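Local atomic coordinates of immunity protein 52 domain-containing protein (Burkholderia pseudomallei K96243, PDB entry 4RHO), a protein that is of unknown function but, as a member of the immunity protein 52 family, probably protects its bacterium by neutralising a partner toxin. Residues Arg42-Val47 with Met57-Trp62. Numbering follows the deposited sequence.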
ATOM      1  N   ARG A  42       2.750  -3.077  12.443  1.00 27.39           N
ATOM      2  CA  ARG A  42       2.400  -3.613  11.112  1.00 26.79           C
ATOM      3  C   ARG A  42       3.121  -2.842  10.024  1.00 29.94           C
ATOM      4  O   ARG A  42       3.599  -3.436   9.062  1.00 29.26           O
ATOM      5  CB  ARG A  42       0.883  -3.557  10.879  1.00 25.94           C
ATOM      6  CG  ARG A  42       0.100  -4.456  11.799  1.00 30.49           C
ATOM      7  CD  ARG A  42      -1.350  -4.501  11.417  1.00 31.87           C
ATOM      8  NE  ARG A  42      -2.132  -5.270  12.378  1.00 39.56           N
ATOM      9  CZ  ARG A  42      -3.385  -5.656  12.171  1.00 52.25           C
ATOM     10  NH1 ARG A  42      -3.980  -5.404  11.009  1.00 34.14           N
ATOM     11  NH2 ARG A  42      -4.036  -6.340  13.100  1.00 37.87           N
ATOM     12  N   GLU A  43       3.231  -1.508  10.190  1.00 26.90           N
ATOM     13  CA  GLU A  43       3.951  -0.657   9.245  1.00 26.38           C
ATOM     14  C   GLU A  43       5.451  -0.977   9.264  1.00 31.20           C
ATOM     15  O   GLU A  43       6.094  -0.976   8.212  1.00 31.74           O
ATOM     16  CB  GLU A  43       3.712   0.825   9.565  1.00 27.48           C
ATOM     17  CG  GLU A  43       2.296   1.284   9.243  1.00 35.47           C
ATOM     18  CD  GLU A  43       2.008   2.740   9.548  1.00 50.37           C
ATOM     19  OE1 GLU A  43       2.771   3.349  10.330  1.00 47.73           O
ATOM     20  OE2 GLU A  43       0.982   3.254   9.050  1.00 46.10           O
ATOM     21  N   SER A  44       5.982  -1.355  10.448  1.00 27.53           N
ATOM     22  CA  SER A  44       7.391  -1.737  10.607  1.00 28.20           C
ATOM     23  C   SER A  44       7.727  -2.993   9.783  1.00 33.54           C
ATOM     24  O   SER A  44       8.864  -3.147   9.328  1.00 33.36           O
ATOM     25  CB  SER A  44       7.713  -1.980  12.076  1.00 30.21           C
ATOM     26  OG  SER A  44       9.094  -2.233  12.252  1.00 38.81           O
ATOM     27  N   LYS A  45       6.747  -3.906   9.629  1.00 30.82           N
ATOM     28  CA  LYS A  45       6.927  -5.111   8.807  1.00 31.09           C
ATOM     29  C   LYS A  45       7.018  -4.733   7.329  1.00 34.67           C
ATOM     30  O   LYS A  45       7.868  -5.255   6.608  1.00 34.96           O
ATOM     31  CB  LYS A  45       5.763  -6.107   9.037  1.00 33.64           C
ATOM     32  CG  LYS A  45       5.583  -6.533  10.505  1.00 46.35           C
ATOM     33  CD  LYS A  45       6.722  -7.447  10.993  1.00 54.03           C
ATOM     34  CE  LYS A  45       6.562  -7.828  12.451  1.00 62.37           C
ATOM     35  NZ  LYS A  45       5.295  -8.575  12.694  1.00 68.79           N
ATOM     36  N   VAL A  46       6.169  -3.781   6.889  1.00 30.47           N
ATOM     37  CA  VAL A  46       6.179  -3.289   5.510  1.00 30.06           C
ATOM     38  C   VAL A  46       7.480  -2.499   5.247  1.00 34.95           C
ATOM     39  O   VAL A  46       8.120  -2.699   4.217  1.00 35.00           O
ATOM     40  CB  VAL A  46       4.921  -2.429   5.204  1.00 33.09           C
ATOM     41  CG1 VAL A  46       4.903  -1.982   3.738  1.00 32.50           C
ATOM     42  CG2 VAL A  46       3.645  -3.191   5.553  1.00 32.50           C
ATOM     43  N   VAL A  47       7.902  -1.658   6.224  1.00 32.10           N
ATOM     44  CA  VAL A  47       9.160  -0.901   6.128  1.00 32.36           C
ATOM     45  C   VAL A  47      10.358  -1.874   6.022  1.00 35.78           C
ATOM     46  O   VAL A  47      11.293  -1.615   5.266  1.00 36.08           O
ATOM     47  CB  VAL A  47       9.330   0.077   7.331  1.00 36.48           C
ATOM     48  CG1 VAL A  47      10.752   0.632   7.392  1.00 37.39           C
ATOM     49  CG2 VAL A  47       8.307   1.208   7.266  1.00 35.70           C
HETATM   50  N   MSE A  57      15.405   3.166   2.928  1.00 33.72           N
HETATM   51  CA  MSE A  57      14.157   2.770   3.582  1.00 29.51           C
HETATM   52  C   MSE A  57      14.407   2.223   5.005  1.00 34.24           C
HETATM   53  O   MSE A  57      13.470   1.739   5.647  1.00 32.47           O
HETATM   54  CB  MSE A  57      13.425   1.715   2.739  1.00 29.49           C
HETATM   55  CG  MSE A  57      13.137   2.166   1.320  1.00 34.71           C
HETATM   56 SE   MSE A  57      11.908   3.641   1.239  0.75 39.70          SE
HETATM   57  CE  MSE A  57      11.926   3.928  -0.674  1.00 36.97           C
ATOM     58  N   ALA A  58      15.675   2.299   5.494  1.00 33.21           N
ATOM     59  CA  ALA A  58      16.039   1.800   6.833  1.00 34.00           C
ATOM     60  C   ALA A  58      15.106   2.380   7.924  1.00 39.01           C
ATOM     61  O   ALA A  58      14.772   3.570   7.884  1.00 38.84           O
ATOM     62  CB  ALA A  58      17.487   2.149   7.145  1.00 36.53           C
ATOM     63  N   HIS A  59      14.692   1.526   8.902  1.00 35.90           N
ATOM     64  CA  HIS A  59      13.743   1.909   9.973  1.00 34.92           C
ATOM     65  C   HIS A  59      14.162   3.203  10.693  1.00 39.44           C
ATOM     66  O   HIS A  59      13.298   3.990  11.088  1.00 38.51           O
ATOM     67  CB  HIS A  59      13.609   0.777  11.002  1.00 35.79           C
ATOM     68  CG  HIS A  59      12.746  -0.356  10.548  1.00 38.22           C
ATOM     69  ND1 HIS A  59      13.278  -1.443   9.880  1.00 40.33           N
ATOM     70  CD2 HIS A  59      11.423  -0.565  10.742  1.00 38.70           C
ATOM     71  CE1 HIS A  59      12.262  -2.260   9.660  1.00 38.77           C
ATOM     72  NE2 HIS A  59      11.124  -1.771  10.158  1.00 38.16           N
ATOM     73  N   ALA A  60      15.483   3.389  10.923  1.00 37.26           N
ATOM     74  CA  ALA A  60      16.004   4.531  11.696  1.00 37.77           C
ATOM     75  C   ALA A  60      15.684   5.893  11.022  1.00 41.17           C
ATOM     76  O   ALA A  60      15.622   6.917  11.709  1.00 41.09           O
ATOM     77  CB  ALA A  60      17.502   4.389  11.884  1.00 40.19           C
ATOM     78  N   ASN A  61      15.499   5.897   9.687  1.00 36.89           N
ATOM     79  CA  ASN A  61      15.261   7.135   8.926  1.00 36.33           C
ATOM     80  C   ASN A  61      13.787   7.567   8.989  1.00 37.46           C
ATOM     81  O   ASN A  61      13.481   8.735   8.744  1.00 37.20           O
ATOM     82  CB  ASN A  61      15.684   6.949   7.452  1.00 37.42           C
ATOM     83  CG  ASN A  61      17.118   6.503   7.276  1.00 61.96           C
ATOM     84  OD1 ASN A  61      17.973   6.707   8.145  1.00 58.92           O
ATOM     85  ND2 ASN A  61      17.418   5.921   6.124  1.00 55.74           N
ATOM     86  N   TRP A  62      12.869   6.612   9.267  1.00 32.06           N
ATOM     87  CA  TRP A  62      11.427   6.873   9.219  1.00 30.19           C
ATOM     88  C   TRP A  62      10.971   7.793  10.362  1.00 35.72           C
ATOM     89  O   TRP A  62      11.421   7.649  11.504  1.00 36.32           O
ATOM     90  CB  TRP A  62      10.634   5.560   9.236  1.00 27.22           C
ATOM     91  CG  TRP A  62      10.696   4.824   7.926  1.00 27.84           C
ATOM     92  CD1 TRP A  62      11.756   4.124   7.430  1.00 31.35           C
ATOM     93  CD2 TRP A  62       9.712   4.856   6.880  1.00 26.70           C
ATOM     94  NE1 TRP A  62      11.502   3.733   6.134  1.00 30.60           N
ATOM     95  CE2 TRP A  62      10.237   4.130   5.787  1.00 31.21           C
ATOM     96  CE3 TRP A  62       8.420   5.392   6.775  1.00 27.09           C
ATOM     97  CZ2 TRP A  62       9.522   3.949   4.595  1.00 30.08           C
ATOM     98  CZ3 TRP A  62       7.710   5.207   5.597  1.00 28.26           C
ATOM     99  CH2 TRP A  62       8.259   4.490   4.526  1.00 29.13           C
TER
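Val-47 packs against both aromatic rings of the loop 57-62, CG1 on His-59 and Trp-62, CG2 on Trp-62 alone, and this is where the contact is tight. CG1 of Val-47 does double duty: it sits over one face of the His-59 imidazole, 3.7 Å from the ring centroid and only 13° off the normal, and also over the five-membered ring of Trp-62 as a second CH-pi contact. The torsion explains the reach, since CG1 lies anti to the backbone N (chi1 168°), while CG2 of Val-47 covers the middle of the indole, 3.8 Å from CE2 of Trp-62. The indole is held in turn from its own loop: Trp-62 NE1 donates to the carbonyl O of Met-57 at 2.8 Å, coming in well above the carbonyl plane rather than on a lone pair, with a bent N-H...O angle of 139°. CG1 of Val-47 lies 3.4 Å from that same Met-57 O, so the methyl is packed against the bond as well as the rings.

On the more open side, where Ser-44 and His-59 are partly exposed, the link is polar. His-59 NE2 donates to the backbone O of Ser-44 at 2.8 Å; it meets a lone pair in the carbonyl plane, and the acceptor O lies close to the plane of the imidazole. This helps to set the ring's rotation while CG1 of Val-47 covers one face. Ser-44 OG, hydrogen-bonded to the backbone O of Gly-82, lies 3.0 Å from His-59 NE2. Phe-78 meets the His-59 ring edge-to-face and touches Trp-62 too.

Here the loop after helix 36-51 lies back against that helix, just before edge strand 63-64. Val-46 and Val-47 rest on Met-121 of strand 120-124, Val-46 also reaches helix 148-162, and Trp-62 packs on Ile-108 of strand 107-109.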